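Local coordinates for protein nidogen-1 (Mus musculus, PDB 1GL4) that binds collagen IV and perlecan and associates tightly with laminin in basement membranes, this chain being its G2 beta-barrel fragment with an EGF-like domain, at residues G113-K124 / L271-R279; E190-V198 / R228-C236. All blocks are in the same frame, centred on the assembly; numbering follows the deposited sequence.

How the contacts relate
Following the chain from the N terminus, past the EGF-like domain, the first segment reached is 113-124, the end of helix 107-115 and the short strand 118-119. Contact 1 joins it to 271-279 at the end of the modelled chain and so closes a loop of 146 residues, rich in strand. Contact 2 lies wholly within that loop: 190-198 meets 228-236 across 29 residues, so the two contacts nest and do not cross. Contact 1 ties helix 107-115 and strand 118-119 to the last barrel strand; contact 2 links strands 182-195 and 221-232 across the start of the intervening strand 198-210. Their centres are 15 Å apart, and they touch where helix 107-115 meets strand 182-195.

Contact 1: residues G113-K124 / L271-R279; sequences GWMFAVEQDGFK and LSNSIGPVR
Val118 and Ser274 face each other in a parallel strand pair. Backbone bonds alternate along the join: Val118 N to Asn273 O, Ile275 N to Val118 O (2.9 Å), then Gln120 N to Ile275 O. The inner side is buried and closely packed. Ala117 CB sits 3.7 Å from Asn273 CB, and the Asn273 amide lies against the backbone of Gly113, its ND2 3.4 Å from Gly113 CA. Ile275 holds CG1 anti to its backbone N (chi1 -169°), which places CG2 over the backbone of Val118 and Glu119. On the same face as Ile275, Glu119 is hydrogen-bonded through OE2 to Asn125 N and Ser128 OG. Beyond the strand pair, one face of the Phe123 ring lies flat over the Gly276-Pro277 peptide; Pro277 CD makes a CH-pi contact, 3.8 Å from the ring centroid. The tightest point between side chains is here, 3.3 Å from Phe123 CZ to Pro277 CB. At the exposed, looser end Asp121 OD2 reaches the edge of the Arg279 guanidinium in a long salt bridge, 3.7 Å to NH2, with the planes 64° apart. Segment 113-124 leaves helix 107-115 and adds a short parallel strand beside 266-276, in a barrel otherwise largely antiparallel. Strand 248-261 touches Asn273 and Ile275, whereas Trp114 extends from the helix end to stack on Tyr192 of strand 182-195.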
# COMPACT_ATOMS: atom_id res chain seq x y z
N GLY A 113 -3.17 -1.28 0.42
CA GLY A 113 -4.14 -0.26 0.04
C GLY A 113 -5.53 -0.77 0.36
O GLY A 113 -6.42 -0.01 0.76
N TRP A 114 -5.74 -2.07 0.17
CA TRP A 114 -7.02 -2.71 0.47
C TRP A 114 -7.28 -2.62 1.97
O TRP A 114 -8.39 -2.33 2.41
CB TRP A 114 -7.00 -4.18 0.01
CG TRP A 114 -8.19 -4.98 0.47
CD1 TRP A 114 -9.45 -4.95 -0.05
CD2 TRP A 114 -8.23 -5.91 1.56
NE1 TRP A 114 -10.28 -5.79 0.65
CE2 TRP A 114 -9.55 -6.40 1.65
CE3 TRP A 114 -7.27 -6.38 2.48
CZ2 TRP A 114 -9.95 -7.33 2.61
CZ3 TRP A 114 -7.67 -7.31 3.44
CH2 TRP A 114 -9.00 -7.77 3.50
N MET A 115 -6.24 -2.87 2.76
CA MET A 115 -6.34 -2.83 4.21
C MET A 115 -6.78 -1.47 4.75
O MET A 115 -7.57 -1.40 5.70
CB MET A 115 -5.00 -3.17 4.87
CG MET A 115 -4.56 -4.62 4.78
SD MET A 115 -2.94 -4.87 5.58
CE MET A 115 -3.34 -4.47 7.26
N PHE A 116 -6.27 -0.39 4.16
CA PHE A 116 -6.59 0.96 4.63
C PHE A 116 -7.35 1.88 3.68
O PHE A 116 -7.24 3.11 3.79
CB PHE A 116 -5.29 1.64 5.10
CG PHE A 116 -4.60 0.92 6.22
CD1 PHE A 116 -3.42 0.21 6.00
CD2 PHE A 116 -5.14 0.93 7.50
CE1 PHE A 116 -2.80 -0.48 7.05
CE2 PHE A 116 -4.53 0.24 8.55
CZ PHE A 116 -3.36 -0.47 8.32
N ALA A 117 -8.13 1.31 2.77
CA ALA A 117 -8.90 2.11 1.82
C ALA A 117 -9.87 3.05 2.53
O ALA A 117 -10.29 2.78 3.65
CB ALA A 117 -9.68 1.20 0.88
N VAL A 118 -10.22 4.17 1.89
CA VAL A 118 -11.16 5.11 2.49
C VAL A 118 -12.52 4.41 2.55
O VAL A 118 -13.03 3.95 1.53
CB VAL A 118 -11.30 6.40 1.65
CG1 VAL A 118 -12.37 7.31 2.26
CG2 VAL A 118 -9.96 7.12 1.59
N GLU A 119 -13.10 4.34 3.75
CA GLU A 119 -14.38 3.68 3.95
C GLU A 119 -15.56 4.58 3.57
O GLU A 119 -15.67 5.71 4.05
CB GLU A 119 -14.49 3.20 5.41
CG GLU A 119 -13.36 2.23 5.81
CD GLU A 119 -13.45 1.71 7.24
OE1 GLU A 119 -13.58 2.53 8.18
OE2 GLU A 119 -13.39 0.48 7.44
N GLN A 120 -16.43 4.07 2.70
CA GLN A 120 -17.59 4.83 2.24
C GLN A 120 -18.91 4.19 2.65
O GLN A 120 -19.07 2.97 2.58
CB GLN A 120 -17.55 4.97 0.72
CG GLN A 120 -16.34 5.74 0.21
CD GLN A 120 -16.27 5.78 -1.30
OE1 GLN A 120 -15.49 6.53 -1.88
NE2 GLN A 120 -17.09 4.96 -1.95
N ASP A 121 -19.86 5.03 3.07
CA ASP A 121 -21.18 4.55 3.49
C ASP A 121 -21.07 3.50 4.58
O ASP A 121 -20.45 3.73 5.62
CB ASP A 121 -21.95 3.98 2.29
CG ASP A 121 -22.28 5.04 1.25
OD1 ASP A 121 -22.99 6.01 1.59
OD2 ASP A 121 -21.84 4.90 0.08
N GLY A 122 -21.68 2.34 4.35
CA GLY A 122 -21.62 1.28 5.34
C GLY A 122 -20.69 0.16 4.93
O GLY A 122 -21.09 -1.01 4.92
N PHE A 123 -19.45 0.50 4.57
CA PHE A 123 -18.48 -0.50 4.15
C PHE A 123 -17.17 -0.40 4.93
O PHE A 123 -16.73 0.70 5.27
CB PHE A 123 -18.23 -0.38 2.64
CG PHE A 123 -19.46 -0.63 1.82
CD1 PHE A 123 -20.47 0.32 1.75
CD2 PHE A 123 -19.65 -1.85 1.18
CE1 PHE A 123 -21.66 0.05 1.08
CE2 PHE A 123 -20.83 -2.13 0.50
CZ PHE A 123 -21.84 -1.17 0.45
N LYS A 124 -16.55 -1.55 5.20
CA LYS A 124 -15.31 -1.59 5.97
C LYS A 124 -14.09 -1.97 5.13
O LYS A 124 -14.19 -2.79 4.22
CB LYS A 124 -15.46 -2.61 7.11
CG LYS A 124 -16.67 -2.38 7.99
CD LYS A 124 -16.68 -3.32 9.17
CE LYS A 124 -17.69 -2.86 10.22
NZ LYS A 124 -17.52 -3.62 11.49
N LEU A 271 -0.42 3.66 -4.60
CA LEU A 271 -1.78 3.69 -5.12
C LEU A 271 -2.83 4.23 -4.14
O LEU A 271 -2.65 4.18 -2.92
CB LEU A 271 -2.20 2.30 -5.63
CG LEU A 271 -1.83 0.97 -4.98
CD1 LEU A 271 -2.50 -0.17 -5.76
CD2 LEU A 271 -0.33 0.76 -4.99
N SER A 272 -3.92 4.75 -4.70
CA SER A 272 -5.01 5.32 -3.92
C SER A 272 -6.21 4.37 -3.92
O SER A 272 -6.56 3.81 -4.96
CB SER A 272 -5.39 6.68 -4.49
OG SER A 272 -4.30 7.58 -4.34
N ASN A 273 -6.85 4.22 -2.76
CA ASN A 273 -7.96 3.28 -2.61
C ASN A 273 -9.20 3.76 -1.86
O ASN A 273 -9.09 4.48 -0.86
CB ASN A 273 -7.44 2.03 -1.88
CG ASN A 273 -6.22 1.44 -2.54
OD1 ASN A 273 -6.32 0.44 -3.26
ND2 ASN A 273 -5.06 2.05 -2.31
N SER A 274 -10.37 3.33 -2.34
CA SER A 274 -11.67 3.62 -1.73
C SER A 274 -12.46 2.31 -1.73
O SER A 274 -12.41 1.56 -2.71
CB SER A 274 -12.45 4.67 -2.53
OG SER A 274 -11.96 5.98 -2.26
N ILE A 275 -13.18 2.03 -0.65
CA ILE A 275 -13.97 0.80 -0.58
C ILE A 275 -15.45 1.14 -0.35
O ILE A 275 -15.78 1.96 0.51
CB ILE A 275 -13.45 -0.14 0.56
CG1 ILE A 275 -14.09 -1.52 0.45
CG2 ILE A 275 -13.74 0.45 1.92
CD1 ILE A 275 -13.57 -2.36 -0.68
N GLY A 276 -16.33 0.53 -1.15
CA GLY A 276 -17.75 0.80 -1.02
C GLY A 276 -18.64 -0.15 -1.79
O GLY A 276 -18.22 -1.25 -2.16
N PRO A 277 -19.90 0.25 -2.06
CA PRO A 277 -20.86 -0.58 -2.80
C PRO A 277 -20.53 -0.78 -4.28
O PRO A 277 -19.82 0.03 -4.88
CB PRO A 277 -22.17 0.17 -2.59
CG PRO A 277 -21.72 1.60 -2.59
CD PRO A 277 -20.50 1.55 -1.70
N VAL A 278 -21.06 -1.85 -4.86
CA VAL A 278 -20.85 -2.15 -6.27
C VAL A 278 -21.63 -1.14 -7.11
O VAL A 278 -22.84 -1.01 -6.96
CB VAL A 278 -21.35 -3.57 -6.63
CG1 VAL A 278 -21.15 -3.84 -8.11
CG2 VAL A 278 -20.61 -4.61 -5.79
N ARG A 279 -20.93 -0.42 -7.98
CA ARG A 279 -21.57 0.57 -8.85
C ARG A 279 -21.35 0.20 -10.31
O ARG A 279 -22.34 -0.15 -10.99
CB ARG A 279 -20.99 1.96 -8.58
CG ARG A 279 -21.15 2.46 -7.15
CD ARG A 279 -20.54 3.85 -6.98
NE ARG A 279 -20.56 4.31 -5.59
CZ ARG A 279 -21.66 4.59 -4.90
NH1 ARG A 279 -22.86 4.45 -5.47
NH2 ARG A 279 -21.58 5.00 -3.64
OXT ARG A 279 -20.19 0.27 -10.76

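Contact 2: residues E190-V198 / R228-C236; sequences ELYHYSSSV and RQTITFQEC
Tyr194 and Glu235 approach from opposite directions, and the phenol hydroxyl donates to the carboxylate, with 2.7 Å between Tyr194 OH and Glu235 OE2. The carboxylate stands almost perpendicular to the ring, 88° between planes, and OE2 lies in the plane of the ring at its edge. The same oxygen accepts from Ser197: the phenol takes the syn lone pair of OE2, and Ser197 OG, 2.8 Å from Glu235 OE2, takes the anti one. Two donors grip one oxygen from its two sides, and Arg242 forms a salt bridge with OE1. A water links Ser197 OG to Glu235 N. Phe233 has its CG between the backbone N and carbonyl carbon (chi1 51°), which brings one face of its ring under Ser197 O, while its CZ meets the edge of the Tyr194 ring, 4.1 Å from Tyr194 CE1. The two side chains cross at about a right angle. These groups lie round the two-residue type I' turn of a beta-hairpin, strands 182-195 and 198-210, closed by Ser195 N to Val198 O and a weak return bond from Val198 N to Ser195 O. Strand 198-210 runs between 182-195 and 221-232 in the G2 barrel, and Val198 forms an antiparallel, non-hydrogen-bonded pair with Thr232. Within 190-198, Tyr192 OH donates to Glu190 OE1 (2.7 Å), coming from above the carboxylate plane. Over the intervening strand this pair faces Gln229, whose amide is turned 48° from the Tyr192 ring; one water bridges its NE2 to Glu190 OE2, and NE2 also bonds to Ser201. Ile231 CD1 touches the ring edge, 4.3 Å from Tyr192 CE2. Beyond Glu235, Cys236 forms a disulfide with Cys29 of the EGF-like domain.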
# COMPACT_ATOMS: atom_id res chain seq x y z
N GLU A 190 -12.04 -3.57 -8.43
CA GLU A 190 -11.95 -5.00 -8.11
C GLU A 190 -13.09 -5.37 -7.17
O GLU A 190 -13.44 -4.59 -6.29
CB GLU A 190 -10.66 -5.34 -7.37
CG GLU A 190 -9.39 -5.37 -8.17
CD GLU A 190 -8.25 -5.92 -7.34
OE1 GLU A 190 -7.99 -5.36 -6.25
OE2 GLU A 190 -7.61 -6.91 -7.76
N LEU A 191 -13.64 -6.57 -7.35
CA LEU A 191 -14.71 -7.03 -6.48
C LEU A 191 -14.19 -8.05 -5.47
O LEU A 191 -13.53 -9.02 -5.84
CB LEU A 191 -15.85 -7.64 -7.30
CG LEU A 191 -16.55 -6.66 -8.26
CD1 LEU A 191 -17.68 -7.38 -8.99
CD2 LEU A 191 -17.09 -5.47 -7.49
N TYR A 192 -14.48 -7.80 -4.20
CA TYR A 192 -14.06 -8.69 -3.12
C TYR A 192 -15.29 -9.36 -2.52
O TYR A 192 -16.15 -8.70 -1.94
CB TYR A 192 -13.31 -7.88 -2.04
CG TYR A 192 -11.91 -7.45 -2.46
CD1 TYR A 192 -11.72 -6.48 -3.44
CD2 TYR A 192 -10.78 -8.06 -1.92
CE1 TYR A 192 -10.43 -6.12 -3.88
CE2 TYR A 192 -9.49 -7.72 -2.35
CZ TYR A 192 -9.32 -6.75 -3.33
OH TYR A 192 -8.05 -6.43 -3.77
N HIS A 193 -15.37 -10.68 -2.69
CA HIS A 193 -16.49 -11.49 -2.20
C HIS A 193 -16.23 -12.09 -0.82
O HIS A 193 -15.20 -12.73 -0.60
CB HIS A 193 -16.78 -12.61 -3.20
CG HIS A 193 -17.02 -12.13 -4.60
ND1 HIS A 193 -18.19 -11.51 -4.99
CD2 HIS A 193 -16.21 -12.11 -5.68
CE1 HIS A 193 -18.08 -11.13 -6.25
NE2 HIS A 193 -16.89 -11.48 -6.69
N TYR A 194 -17.17 -11.89 0.10
CA TYR A 194 -17.05 -12.39 1.47
C TYR A 194 -18.00 -13.55 1.76
O TYR A 194 -19.16 -13.53 1.33
CB TYR A 194 -17.33 -11.27 2.48
CG TYR A 194 -17.53 -11.78 3.90
CD1 TYR A 194 -16.43 -12.12 4.70
CD2 TYR A 194 -18.81 -11.99 4.42
CE1 TYR A 194 -16.61 -12.66 5.97
CE2 TYR A 194 -19.00 -12.54 5.69
CZ TYR A 194 -17.89 -12.88 6.45
OH TYR A 194 -18.06 -13.45 7.70
N SER A 195 -17.51 -14.53 2.51
CA SER A 195 -18.30 -15.70 2.90
C SER A 195 -17.61 -16.49 4.02
O SER A 195 -16.52 -17.05 3.83
CB SER A 195 -18.54 -16.62 1.70
OG SER A 195 -19.19 -17.81 2.10
N SER A 196 -18.25 -16.54 5.18
CA SER A 196 -17.74 -17.26 6.34
C SER A 196 -16.23 -17.14 6.60
O SER A 196 -15.50 -18.13 6.60
CB SER A 196 -18.13 -18.74 6.25
OG SER A 196 -19.53 -18.89 6.47
N SER A 197 -15.79 -15.91 6.85
CA SER A 197 -14.39 -15.60 7.15
C SER A 197 -13.41 -15.85 6.01
O SER A 197 -12.22 -16.07 6.24
CB SER A 197 -13.95 -16.37 8.39
OG SER A 197 -14.80 -16.05 9.48
N VAL A 198 -13.90 -15.81 4.77
CA VAL A 198 -13.04 -15.98 3.61
C VAL A 198 -13.39 -14.93 2.56
O VAL A 198 -14.56 -14.75 2.21
CB VAL A 198 -13.19 -17.40 2.98
CG1 VAL A 198 -12.18 -17.56 1.85
CG2 VAL A 198 -12.96 -18.46 4.04
N ARG A 228 -5.58 -13.61 -8.93
CA ARG A 228 -6.51 -14.45 -8.18
C ARG A 228 -6.03 -14.50 -6.73
O ARG A 228 -4.86 -14.79 -6.49
CB ARG A 228 -6.51 -15.87 -8.78
CG ARG A 228 -6.84 -15.93 -10.27
CD ARG A 228 -6.86 -17.38 -10.80
NE ARG A 228 -5.54 -18.01 -10.75
CZ ARG A 228 -4.56 -17.78 -11.62
NH1 ARG A 228 -4.73 -16.92 -12.62
NH2 ARG A 228 -3.40 -18.40 -11.48
N GLN A 229 -6.90 -14.22 -5.77
CA GLN A 229 -6.47 -14.24 -4.37
C GLN A 229 -7.51 -14.71 -3.35
O GLN A 229 -8.72 -14.54 -3.52
CB GLN A 229 -5.92 -12.86 -3.98
CG GLN A 229 -6.94 -11.73 -3.97
CD GLN A 229 -6.30 -10.34 -3.95
OE1 GLN A 229 -5.36 -10.08 -3.19
NE2 GLN A 229 -6.82 -9.43 -4.77
N THR A 230 -7.01 -15.32 -2.27
CA THR A 230 -7.85 -15.81 -1.19
C THR A 230 -7.30 -15.25 0.11
O THR A 230 -6.13 -15.46 0.45
CB THR A 230 -7.85 -17.34 -1.16
OG1 THR A 230 -8.45 -17.83 -2.37
CG2 THR A 230 -8.65 -17.86 0.04
N ILE A 231 -8.15 -14.54 0.83
CA ILE A 231 -7.78 -13.90 2.09
C ILE A 231 -8.53 -14.57 3.25
O ILE A 231 -9.75 -14.54 3.30
CB ILE A 231 -8.13 -12.39 2.00
CG1 ILE A 231 -7.25 -11.74 0.92
CG2 ILE A 231 -7.92 -11.71 3.36
CD1 ILE A 231 -7.64 -10.32 0.55
N THR A 232 -7.77 -15.17 4.17
CA THR A 232 -8.36 -15.86 5.32
C THR A 232 -8.03 -15.20 6.66
O THR A 232 -6.94 -14.69 6.86
CB THR A 232 -7.91 -17.33 5.36
OG1 THR A 232 -6.47 -17.40 5.33
CG2 THR A 232 -8.47 -18.10 4.17
N PHE A 233 -8.99 -15.24 7.58
CA PHE A 233 -8.82 -14.61 8.89
C PHE A 233 -9.83 -15.15 9.90
O PHE A 233 -10.68 -15.97 9.56
CB PHE A 233 -9.00 -13.10 8.72
CG PHE A 233 -10.27 -12.72 8.00
CD1 PHE A 233 -11.44 -12.43 8.71
CD2 PHE A 233 -10.30 -12.66 6.61
CE1 PHE A 233 -12.62 -12.10 8.04
CE2 PHE A 233 -11.48 -12.33 5.93
CZ PHE A 233 -12.64 -12.05 6.65
N GLN A 234 -9.73 -14.68 11.14
CA GLN A 234 -10.64 -15.11 12.20
C GLN A 234 -11.57 -13.99 12.65
O GLN A 234 -11.15 -12.83 12.73
CB GLN A 234 -9.84 -15.60 13.42
CG GLN A 234 -8.99 -16.83 13.16
CD GLN A 234 -9.82 -18.08 12.93
OE1 GLN A 234 -10.62 -18.47 13.78
NE2 GLN A 234 -9.63 -18.71 11.78
N GLU A 235 -12.82 -14.33 12.93
CA GLU A 235 -13.81 -13.37 13.40
C GLU A 235 -14.39 -13.92 14.71
O GLU A 235 -14.54 -15.13 14.85
CB GLU A 235 -14.93 -13.19 12.38
CG GLU A 235 -14.46 -12.75 10.99
CD GLU A 235 -15.62 -12.56 10.02
OE1 GLU A 235 -16.18 -11.45 9.95
OE2 GLU A 235 -15.97 -13.54 9.33
N CYS A 236 -14.70 -13.04 15.66
CA CYS A 236 -15.24 -13.51 16.93
C CYS A 236 -16.54 -14.27 16.69
O CYS A 236 -17.49 -13.75 16.10
CB CYS A 236 -15.47 -12.33 17.88
SG CYS A 236 -15.65 -12.87 19.61
O HOH W 1 -8.00 -9.77 -7.62
O HOH W 2 -5.38 -6.76 -2.61
O HOH W 3 -13.70 -16.92 11.78